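Local structure of Ps01740 (Pseudomonas sp. UW4, 5UIF) at residues T7-L12 with F43-P48. The protein is a tautomerase-superfamily homologue of cis-3-chloroacrylic acid dehalogenase that probably catalyses hydrolytic dehalogenation of 3-haloacrylic acids. Residues are numbered along the deposited sequence; the frame is centred on the assembly and turned at random.
Sequences TVKGTL and FKELEP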
# COMPACT_ATOMS: atom_id res chain seq x y z
N THR A 7 -9.89 4.49 5.44
CA THR A 7 -11.31 4.45 5.77
C THR A 7 -12.14 5.09 4.67
O THR A 7 -11.61 5.72 3.76
CB THR A 7 -11.61 5.18 7.10
OG1 THR A 7 -11.30 6.57 6.97
CG2 THR A 7 -10.79 4.59 8.24
N VAL A 8 -13.46 4.91 4.75
CA VAL A 8 -14.38 5.55 3.82
C VAL A 8 -14.46 7.05 4.13
O VAL A 8 -14.48 7.44 5.30
CB VAL A 8 -15.78 4.91 3.87
CG1 VAL A 8 -16.77 5.67 3.00
CG2 VAL A 8 -15.71 3.45 3.45
N LYS A 9 -14.49 7.87 3.09
CA LYS A 9 -14.55 9.32 3.21
C LYS A 9 -15.63 9.80 4.18
O LYS A 9 -16.81 9.50 4.01
CB LYS A 9 -14.79 9.95 1.84
CG LYS A 9 -14.87 11.47 1.84
CD LYS A 9 -15.06 12.00 0.42
CE LYS A 9 -15.04 13.51 0.39
NZ LYS A 9 -15.15 14.03 -1.00
N GLY A 10 -15.21 10.53 5.21
CA GLY A 10 -16.14 11.07 6.19
C GLY A 10 -16.12 10.33 7.52
O GLY A 10 -16.82 10.71 8.46
N THR A 11 -15.32 9.28 7.59
CA THR A 11 -15.23 8.47 8.81
C THR A 11 -14.51 9.21 9.93
O THR A 11 -15.03 9.34 11.04
CB THR A 11 -14.50 7.14 8.55
OG1 THR A 11 -15.22 6.38 7.57
CG2 THR A 11 -14.40 6.33 9.84
N LEU A 12 -13.31 9.70 9.63
CA LEU A 12 -12.48 10.36 10.64
C LEU A 12 -12.49 11.88 10.51
O LEU A 12 -12.51 12.42 9.41
CB LEU A 12 -11.04 9.84 10.55
CG LEU A 12 -10.85 8.35 10.82
CD1 LEU A 12 -9.39 7.95 10.63
CD2 LEU A 12 -11.31 8.02 12.23
N PHE A 43 -3.05 9.09 6.68
CA PHE A 43 -4.49 8.85 6.60
C PHE A 43 -4.99 9.02 5.17
O PHE A 43 -4.81 10.07 4.55
CB PHE A 43 -5.25 9.78 7.54
CG PHE A 43 -5.05 9.47 8.99
CD1 PHE A 43 -4.03 10.07 9.71
CD2 PHE A 43 -5.89 8.58 9.64
CE1 PHE A 43 -3.85 9.78 11.05
CE2 PHE A 43 -5.72 8.29 10.98
CZ PHE A 43 -4.69 8.89 11.68
N LYS A 44 -5.63 7.97 4.65
CA LYS A 44 -6.18 7.99 3.30
C LYS A 44 -7.66 7.65 3.32
O LYS A 44 -8.09 6.73 4.03
CB LYS A 44 -5.42 7.02 2.40
CG LYS A 44 -4.04 7.50 2.00
CD LYS A 44 -3.14 6.36 1.57
CE LYS A 44 -2.82 5.45 2.75
NZ LYS A 44 -2.03 4.26 2.34
N GLU A 45 -8.45 8.38 2.54
CA GLU A 45 -9.89 8.14 2.48
C GLU A 45 -10.30 7.49 1.17
O GLU A 45 -9.74 7.78 0.11
CB GLU A 45 -10.65 9.45 2.68
CG GLU A 45 -10.63 9.98 4.10
CD GLU A 45 -11.57 11.15 4.31
OE1 GLU A 45 -11.95 11.79 3.30
OE2 GLU A 45 -11.93 11.43 5.47
N LEU A 46 -11.30 6.62 1.25
CA LEU A 46 -11.84 5.95 0.07
C LEU A 46 -13.16 6.60 -0.34
O LEU A 46 -13.95 7.00 0.52
CB LEU A 46 -12.05 4.46 0.34
CG LEU A 46 -10.80 3.66 0.72
CD1 LEU A 46 -11.19 2.28 1.22
CD2 LEU A 46 -9.86 3.55 -0.46
N GLU A 47 -13.38 6.70 -1.64
CA GLU A 47 -14.64 7.23 -2.15
C GLU A 47 -15.79 6.30 -1.80
O GLU A 47 -15.62 5.08 -1.81
CB GLU A 47 -14.56 7.43 -3.67
CG GLU A 47 -13.57 8.49 -4.11
CD GLU A 47 -13.96 9.88 -3.66
OE1 GLU A 47 -15.18 10.17 -3.61
OE2 GLU A 47 -13.06 10.69 -3.35
N PRO A 48 -16.95 6.87 -1.45
CA PRO A 48 -18.14 6.08 -1.15
C PRO A 48 -18.52 5.15 -2.30
O PRO A 48 -18.72 5.62 -3.42
CB PRO A 48 -19.22 7.14 -0.91
CG PRO A 48 -18.47 8.34 -0.48
CD PRO A 48 -17.18 8.31 -1.25
O HOH W 1 -11.60 9.07 7.13
O HOH W 2 -8.53 7.65 7.27
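Thr7 and Val8 run parallel to Glu45 and Leu46, and three backbone hydrogen bonds zip the strand ends together. Thr7 N donates to Lys44 O at 3.2 Å, Leu46 N returns to Thr7 O at 2.7 Å, and Lys9 N, just beyond the strand, reaches Leu46 O at 2.8 Å.

The polar side-chain work falls to Glu45. With CD swung out anti to CA (chi2 -171°), the carboxylate is carried alongside Lys9 CA to Gly10, where OE2 accepts a straight but weak hydrogen bond from Gly10 N (3.4 Å). A water ties the same OE2 to Thr7 OG1 and Leu12 N, donating to the carboxylate and accepting from the amide. Lys9 crosses Glu45 at about a right angle, its CG 3.3 Å from Glu45 OE1; its ammonium NZ ends 4.6 Å from Glu47 OE2, too far for a salt bridge. The turn itself is type II, Val8 to Thr11, and Val8 O is gripped twice, by Thr11 N and by Thr11 OG1 (2.6 Å).

The closest apolar contact is made by Leu12, whose CD1 meets the Phe43 ring obliquely, 3.7 Å from CD2. Both side chains also pack on Arg17 and Leu20 of helix 14-32.

That helix connects the two parallel strands, whose C-terminal ends meet here in a beta-alpha-beta unit, the building block of the tautomerase superfamily fold.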